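Local coordinates for uricase (Arthrobacter globiformis, PDB 2YZC), which catalyses the oxidation of uric acid by molecular oxygen to 5-hydroxyisourate and hydrogen peroxide, and here holds allantoate in its active site, at residues L153-K157 with R180-V186; M226-G230 with K244-P248. All coordinates share one frame; numbering follows the deposited sequence.

Contact 1 of 2, residues L153-K157 with R180-V186; sequences LTVLK and RILATDV. With 1AL (allantoate ion), chain I.
Leu153-Lys157 and Leu182-Val186 run antiparallel at 157°, their axes approaching to 4.5 Å, and five backbone hydrogen bonds join them through the Leu153–Val186, Val155–Thr184 and Lys157–Leu182 pairs. On one face Thr154 and Asp185 lie side by side: OG1, anti to the carbonyl carbon and beside the backbone N (chi1 -56°), donates to Asp185 OD1 at 2.7 Å, meeting it nearly along its C-O axis. That oxygen also forms a salt bridge with Lys250, and Thr154 OG1 bonds to Lys129 of the second subunit, so the small two-way hydroxyl suits a junction of charges. A valine here would probably leave Asp185 OD1 without its short bond and Lys129 of the second subunit without this acceptor. Further along this face, Leu156 CG rests on Ile181 CG2 at 3.8 Å, and CD1 packs beside the Ala183 methyl, which is small enough to leave room for it. On the other face Val155 CG2 meets Thr184 CG2 at 3.6 Å and Val186 CG2 at 3.8 Å; Val155 also packs on Leu211 and Phe214 of helix 199-216. Beyond the pairing, extended Arg180, held at NE by Ser161, gives allantoate O2 a weak hydrogen bond from NH2 (3.4 Å). An antiparallel sheet backed by helices and continued into the next subunit is the hallmark of the tunnelling fold of uricases, with the ligand pocket at the strand's entry.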
ATOM      1  N   LEU A 153      -2.571  -4.873  15.146  1.00 23.12           N
ATOM      2  CA  LEU A 153      -2.315  -4.358  16.487  1.00 22.84           C
ATOM      3  C   LEU A 153      -0.825  -4.470  16.808  1.00 24.00           C
ATOM      4  O   LEU A 153      -0.340  -5.527  17.212  1.00 24.24           O
ATOM      5  CB  LEU A 153      -3.133  -5.140  17.514  1.00 24.39           C
ATOM      6  CG  LEU A 153      -2.923  -4.776  18.985  1.00 25.48           C
ATOM      7  CD1 LEU A 153      -3.128  -3.287  19.206  1.00 26.11           C
ATOM      8  CD2 LEU A 153      -3.891  -5.585  19.833  1.00 28.02           C
ATOM      9  N   THR A 154      -0.107  -3.366  16.627  1.00 21.84           N
ATOM     10  CA  THR A 154       1.331  -3.330  16.868  1.00 20.14           C
ATOM     11  C   THR A 154       1.675  -3.096  18.330  1.00 19.40           C
ATOM     12  O   THR A 154       1.160  -2.165  18.957  1.00 18.25           O
ATOM     13  CB  THR A 154       1.978  -2.232  16.011  1.00 21.70           C
ATOM     14  OG1 THR A 154       1.649  -2.467  14.638  1.00 22.33           O
ATOM     15  CG2 THR A 154       3.496  -2.236  16.177  1.00 21.48           C
ATOM     16  N   VAL A 155       2.550  -3.944  18.872  1.00 17.07           N
ATOM     17  CA  VAL A 155       2.953  -3.827  20.263  1.00 17.39           C
ATOM     18  C   VAL A 155       4.466  -3.847  20.403  1.00 18.51           C
ATOM     19  O   VAL A 155       5.179  -4.327  19.520  1.00 16.89           O
ATOM     20  CB  VAL A 155       2.347  -4.956  21.133  1.00 17.54           C
ATOM     21  CG1 VAL A 155       0.830  -4.785  21.218  1.00 19.44           C
ATOM     22  CG2 VAL A 155       2.698  -6.315  20.551  1.00 17.03           C
ATOM     23  N   LEU A 156       4.945  -3.323  21.523  1.00 16.71           N
ATOM     24  CA  LEU A 156       6.375  -3.254  21.765  1.00 17.50           C
ATOM     25  C   LEU A 156       6.735  -3.202  23.244  1.00 19.12           C
ATOM     26  O   LEU A 156       6.074  -2.522  24.039  1.00 17.97           O
ATOM     27  CB  LEU A 156       6.943  -2.016  21.057  1.00 19.80           C
ATOM     28  CG  LEU A 156       8.436  -1.678  21.170  1.00 21.02           C
ATOM     29  CD1 LEU A 156       8.825  -0.776  20.001  1.00 20.10           C
ATOM     30  CD2 LEU A 156       8.741  -1.004  22.514  1.00 20.58           C
ATOM     31  N   LYS A 157       7.785  -3.940  23.600  1.00 18.80           N
ATOM     32  CA  LYS A 157       8.310  -3.956  24.963  1.00 20.39           C
ATOM     33  C   LYS A 157       9.707  -3.363  24.819  1.00 20.68           C
ATOM     34  O   LYS A 157      10.492  -3.827  23.988  1.00 19.32           O
ATOM     35  CB  LYS A 157       8.426  -5.384  25.503  1.00 22.52           C
ATOM     36  CG  LYS A 157       7.119  -6.141  25.557  1.00 28.74           C
ATOM     37  CD  LYS A 157       6.905  -6.804  26.911  1.00 30.57           C
ATOM     38  CE  LYS A 157       8.029  -7.741  27.272  1.00 30.50           C
ATOM     39  NZ  LYS A 157       7.862  -8.294  28.648  1.00 30.22           N
ATOM     40  N   ARG A 180      16.728  -6.621  25.068  1.00 20.53           N
ATOM     41  CA  ARG A 180      16.457  -6.179  23.707  1.00 19.96           C
ATOM     42  C   ARG A 180      15.006  -5.736  23.627  1.00 20.04           C
ATOM     43  O   ARG A 180      14.217  -5.999  24.535  1.00 20.31           O
ATOM     44  CB  ARG A 180      16.690  -7.318  22.703  1.00 17.87           C
ATOM     45  CG  ARG A 180      15.673  -8.469  22.809  1.00 17.18           C
ATOM     46  CD  ARG A 180      15.845  -9.522  21.718  1.00 20.60           C
ATOM     47  NE  ARG A 180      14.805 -10.552  21.797  1.00 18.62           N
ATOM     48  CZ  ARG A 180      14.613 -11.509  20.893  1.00 21.54           C
ATOM     49  NH1 ARG A 180      15.394 -11.588  19.825  1.00 19.78           N
ATOM     50  NH2 ARG A 180      13.618 -12.380  21.049  1.00 21.10           N
ATOM     51  N   ILE A 181      14.666  -5.044  22.548  1.00 19.73           N
ATOM     52  CA  ILE A 181      13.291  -4.618  22.329  1.00 18.20           C
ATOM     53  C   ILE A 181      12.590  -5.804  21.670  1.00 17.70           C
ATOM     54  O   ILE A 181      13.216  -6.579  20.947  1.00 15.91           O
ATOM     55  CB  ILE A 181      13.214  -3.398  21.363  1.00 17.91           C
ATOM     56  CG1 ILE A 181      13.571  -2.110  22.113  1.00 20.98           C
ATOM     57  CG2 ILE A 181      11.817  -3.284  20.751  1.00 18.09           C
ATOM     58  CD1 ILE A 181      13.527  -0.866  21.237  1.00 22.76           C
ATOM     59  N   LEU A 182      11.304  -5.965  21.952  1.00 16.85           N
ATOM     60  CA  LEU A 182      10.517  -7.029  21.335  1.00 17.56           C
ATOM     61  C   LEU A 182       9.290  -6.312  20.797  1.00 16.80           C
ATOM     62  O   LEU A 182       8.449  -5.863  21.567  1.00 17.78           O
ATOM     63  CB  LEU A 182      10.106  -8.089  22.364  1.00 18.29           C
ATOM     64  CG  LEU A 182       9.212  -9.209  21.812  1.00 20.97           C
ATOM     65  CD1 LEU A 182       9.952  -9.960  20.715  1.00 20.57           C
ATOM     66  CD2 LEU A 182       8.816 -10.166  22.932  1.00 20.09           C
ATOM     67  N   ALA A 183       9.222  -6.170  19.478  1.00 16.36           N
ATOM     68  CA  ALA A 183       8.105  -5.494  18.825  1.00 17.07           C
ATOM     69  C   ALA A 183       7.484  -6.429  17.796  1.00 18.44           C
ATOM     70  O   ALA A 183       8.195  -7.130  17.074  1.00 17.34           O
ATOM     71  CB  ALA A 183       8.595  -4.226  18.138  1.00 18.55           C
ATOM     72  N   THR A 184       6.159  -6.439  17.722  1.00 18.97           N
ATOM     73  CA  THR A 184       5.487  -7.310  16.775  1.00 18.87           C
ATOM     74  C   THR A 184       4.121  -6.755  16.405  1.00 19.66           C
ATOM     75  O   THR A 184       3.660  -5.775  16.987  1.00 18.84           O
ATOM     76  CB  THR A 184       5.322  -8.746  17.377  1.00 19.61           C
ATOM     77  OG1 THR A 184       4.810  -9.637  16.382  1.00 20.75           O
ATOM     78  CG2 THR A 184       4.365  -8.733  18.552  1.00 21.11           C
ATOM     79  N   ASP A 185       3.500  -7.369  15.403  1.00 20.66           N
ATOM     80  CA  ASP A 185       2.156  -6.992  14.970  1.00 23.97           C
ATOM     81  C   ASP A 185       1.326  -8.195  15.378  1.00 23.95           C
ATOM     82  O   ASP A 185       1.542  -9.300  14.878  1.00 25.43           O
ATOM     83  CB  ASP A 185       2.062  -6.836  13.450  1.00 25.86           C
ATOM     84  CG  ASP A 185       2.845  -5.660  12.930  1.00 30.42           C
ATOM     85  OD1 ASP A 185       2.828  -4.597  13.585  1.00 31.10           O
ATOM     86  OD2 ASP A 185       3.466  -5.792  11.852  1.00 32.39           O
ATOM     87  N   VAL A 186       0.398  -8.004  16.299  1.00 23.30           N
ATOM     88  CA  VAL A 186      -0.412  -9.123  16.734  1.00 23.54           C
ATOM     89  C   VAL A 186      -1.464  -9.498  15.702  1.00 24.21           C
ATOM     90  O   VAL A 186      -2.333  -8.695  15.358  1.00 23.61           O
ATOM     91  CB  VAL A 186      -1.122  -8.830  18.068  1.00 24.87           C
ATOM     92  CG1 VAL A 186      -1.921 -10.055  18.504  1.00 25.65           C
ATOM     93  CG2 VAL A 186      -0.098  -8.457  19.133  1.00 25.67           C
TER
HETATM   94  C1  1AL I 303      13.407 -15.324  18.586  1.00 42.94           C
HETATM   95  O2  1AL I 303      12.681 -15.297  19.594  1.00 37.99           O
HETATM   96  N3  1AL I 303      13.520 -16.422  17.791  1.00 41.19           N
HETATM   97  N4  1AL I 303      14.084 -14.130  18.339  1.00 41.25           N
HETATM   98  C5  1AL I 303      13.352 -13.608  15.822  1.00 43.24           C
HETATM   99  O6  1AL I 303      12.174 -13.896  16.107  1.00 47.16           O
HETATM  100  O7  1AL I 303      13.731 -13.054  14.779  1.00 45.08           O
HETATM  101  C8  1AL I 303      14.402 -13.723  16.969  1.00 42.40           C
HETATM  102  C9  1AL I 303      16.434 -14.426  15.796  1.00 35.40           C
HETATM  103  O10 1AL I 303      17.270 -13.957  14.996  1.00 31.31           O
HETATM  104  N11 1AL I 303      16.054 -15.742  15.780  1.00 33.91           N
HETATM  105  N12 1AL I 303      15.841 -13.667  16.744  1.00 39.58           N

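Contact 2 of 2, residues M226-G230 with K244-P248; sequences MYEMG and KMSLP
No ring, carboxylate or other flat side chain lies between Met226, Met229 and Gly230 of the helix and Met245 and Leu247 of the strand; Tyr227 leaves the helix on a bond pointing away from the strand, with Glu228 OE1 in plane at the edge of its ring. The helix therefore meets the strand through flexible thioethers and one leucine, its axis 9.5 Å away and at 147° to it. Met226 and Met245 run alongside each other, pointing opposite ways, with Met226 CG 3.8 Å from Met245 CE. The last torsion of Met245 (chi3 -92°) turns its methyl onto the helix backbone, where CE touches Met226 O at 3.2 Å and Gly230 N at 3.4 Å, the two atoms joined by a helical hydrogen bond. Glycine suits this position: a beta carbon there would come within 2.9 Å of Met245 CE. Just before the glycine, Met229 CB packs against Met245 SD at 4.0 Å; its side chain also packs on Leu210 and Phe214 of helix 199-216. Leu247 CD1 lies against Met226 CB at 3.8 Å and, more loosely, Met229 SD, a branched apolar end suited to meet both methionines. Met226 also packs on Ile279 of the neighbouring strand and on His56 of the third subunit. Such an apolar helix-on-sheet layer, made by helix 222-236 lying on strand 240-254, is how the helices of the tunnelling fold cover one face of its antiparallel sheet.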
ATOM      1  N   MET A 226       4.551 -16.091  22.602  1.00 18.82           N
ATOM      2  CA  MET A 226       3.388 -16.497  21.825  1.00 18.08           C
ATOM      3  C   MET A 226       2.646 -17.655  22.493  1.00 19.21           C
ATOM      4  O   MET A 226       1.416 -17.693  22.503  1.00 20.29           O
ATOM      5  CB  MET A 226       3.810 -16.894  20.409  1.00 19.32           C
ATOM      6  CG  MET A 226       2.657 -17.364  19.531  1.00 21.34           C
ATOM      7  SD  MET A 226       3.182 -17.682  17.837  1.00 23.32           S
ATOM      8  CE  MET A 226       4.383 -19.008  18.128  1.00 21.57           C
ATOM      9  N   TYR A 227       3.393 -18.599  23.054  1.00 18.71           N
ATOM     10  CA  TYR A 227       2.773 -19.737  23.716  1.00 19.19           C
ATOM     11  C   TYR A 227       1.954 -19.250  24.911  1.00 19.48           C
ATOM     12  O   TYR A 227       0.821 -19.677  25.099  1.00 21.18           O
ATOM     13  CB  TYR A 227       3.845 -20.733  24.171  1.00 21.00           C
ATOM     14  CG  TYR A 227       3.292 -21.932  24.902  1.00 25.86           C
ATOM     15  CD1 TYR A 227       2.712 -22.990  24.211  1.00 28.63           C
ATOM     16  CD2 TYR A 227       3.324 -21.990  26.292  1.00 28.04           C
ATOM     17  CE1 TYR A 227       2.172 -24.083  24.892  1.00 32.70           C
ATOM     18  CE2 TYR A 227       2.791 -23.070  26.980  1.00 31.29           C
ATOM     19  CZ  TYR A 227       2.215 -24.111  26.276  1.00 31.64           C
ATOM     20  OH  TYR A 227       1.673 -25.168  26.967  1.00 39.16           O
ATOM     21  N   GLU A 228       2.523 -18.349  25.712  1.00 18.50           N
ATOM     22  CA  GLU A 228       1.819 -17.814  26.878  1.00 19.42           C
ATOM     23  C   GLU A 228       0.556 -17.052  26.477  1.00 20.84           C
ATOM     24  O   GLU A 228      -0.467 -17.122  27.165  1.00 20.17           O
ATOM     25  CB  GLU A 228       2.745 -16.901  27.685  1.00 21.44           C
ATOM     26  CG  GLU A 228       3.876 -17.660  28.363  1.00 28.18           C
ATOM     27  CD  GLU A 228       3.366 -18.764  29.281  1.00 32.21           C
ATOM     28  OE1 GLU A 228       3.922 -19.881  29.232  1.00 36.92           O
ATOM     29  OE2 GLU A 228       2.418 -18.516  30.055  1.00 34.27           O
ATOM     30  N   MET A 229       0.629 -16.313  25.374  1.00 19.70           N
ATOM     31  CA  MET A 229      -0.534 -15.575  24.886  1.00 20.22           C
ATOM     32  C   MET A 229      -1.646 -16.565  24.522  1.00 20.02           C
ATOM     33  O   MET A 229      -2.798 -16.392  24.916  1.00 21.21           O
ATOM     34  CB  MET A 229      -0.151 -14.733  23.661  1.00 19.67           C
ATOM     35  CG  MET A 229       0.726 -13.525  23.994  1.00 19.15           C
ATOM     36  SD  MET A 229       1.560 -12.789  22.559  1.00 22.18           S
ATOM     37  CE  MET A 229       0.140 -12.144  21.625  1.00 21.97           C
ATOM     38  N   GLY A 230      -1.293 -17.611  23.783  1.00 19.56           N
ATOM     39  CA  GLY A 230      -2.279 -18.603  23.388  1.00 20.58           C
ATOM     40  C   GLY A 230      -2.866 -19.399  24.541  1.00 21.40           C
ATOM     41  O   GLY A 230      -4.068 -19.667  24.565  1.00 21.12           O
ATOM     42  N   LYS A 244      -4.537 -19.497  16.628  1.00 18.93           N
ATOM     43  CA  LYS A 244      -3.347 -19.493  15.799  1.00 18.86           C
ATOM     44  C   LYS A 244      -2.818 -18.078  15.768  1.00 21.83           C
ATOM     45  O   LYS A 244      -3.592 -17.128  15.672  1.00 15.66           O
ATOM     46  CB  LYS A 244      -3.672 -19.935  14.375  1.00 22.25           C
ATOM     47  CG  LYS A 244      -4.107 -21.381  14.255  1.00 24.52           C
ATOM     48  CD  LYS A 244      -4.240 -21.789  12.801  1.00 25.85           C
ATOM     49  CE  LYS A 244      -4.375 -23.298  12.671  1.00 29.27           C
ATOM     50  NZ  LYS A 244      -4.332 -23.711  11.244  1.00 32.40           N
ATOM     51  N   MET A 245      -1.503 -17.942  15.851  1.00 19.33           N
ATOM     52  CA  MET A 245      -0.896 -16.625  15.810  1.00 21.04           C
ATOM     53  C   MET A 245       0.253 -16.585  14.821  1.00 20.80           C
ATOM     54  O   MET A 245       0.949 -17.582  14.602  1.00 17.10           O
ATOM     55  CB  MET A 245      -0.398 -16.230  17.198  1.00 23.21           C
ATOM     56  CG  MET A 245      -1.511 -15.989  18.193  1.00 28.82           C
ATOM     57  SD  MET A 245      -0.894 -15.849  19.875  1.00 32.98           S
ATOM     58  CE  MET A 245      -1.044 -17.532  20.396  1.00 33.08           C
ATOM     59  N   SER A 246       0.428 -15.414  14.221  1.00 20.97           N
ATOM     60  CA  SER A 246       1.488 -15.167  13.261  1.00 20.15           C
ATOM     61  C   SER A 246       2.095 -13.863  13.762  1.00 20.62           C
ATOM     62  O   SER A 246       1.491 -12.797  13.633  1.00 20.38           O
ATOM     63  CB  SER A 246       0.905 -14.989  11.860  1.00 21.21           C
ATOM     64  OG  SER A 246       1.935 -14.812  10.908  1.00 22.75           O
ATOM     65  N   LEU A 247       3.282 -13.959  14.350  1.00 18.87           N
ATOM     66  CA  LEU A 247       3.941 -12.795  14.919  1.00 20.47           C
ATOM     67  C   LEU A 247       5.292 -12.465  14.316  1.00 19.90           C
ATOM     68  O   LEU A 247       6.231 -13.248  14.412  1.00 21.49           O
ATOM     69  CB  LEU A 247       4.125 -12.992  16.424  1.00 19.86           C
ATOM     70  CG  LEU A 247       2.893 -13.363  17.250  1.00 23.06           C
ATOM     71  CD1 LEU A 247       3.291 -13.521  18.705  1.00 19.51           C
ATOM     72  CD2 LEU A 247       1.829 -12.284  17.102  1.00 22.22           C
ATOM     73  N   PRO A 248       5.405 -11.299  13.669  1.00 21.10           N
ATOM     74  CA  PRO A 248       6.703 -10.953  13.095  1.00 20.21           C
ATOM     75  C   PRO A 248       7.577 -10.389  14.207  1.00 21.60           C
ATOM     76  O   PRO A 248       7.067  -9.813  15.173  1.00 21.80           O
ATOM     77  CB  PRO A 248       6.350  -9.885  12.060  1.00 21.49           C
ATOM     78  CG  PRO A 248       5.172  -9.199  12.681  1.00 22.15           C
ATOM     79  CD  PRO A 248       4.357 -10.374  13.201  1.00 21.60           C
TER

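Contacts 1 and 2 follow one another in the chain, their centres 12 Å apart, and share one sheet in which strands 182-192 and 240-254 are neighbours. They touch directly: Thr184 OG1 lies 2.6 Å from Pro248 O, a probable hydrogen bond, and Asp185 O lies 3.7 Å from Leu247 CD2. The strand 182-192 of contact 1 lies next to the strand on which the helix of contact 2 packs. Both lead to the allantoate pocket: the side chain of Arg180 comes within about 4 Å of that of Asn249, which follows Pro248, and the side chain of Leu247 is about 8 Å from the ligand. Leu222, at the start of the helix, and Thr67 of the third subunit help complete the site.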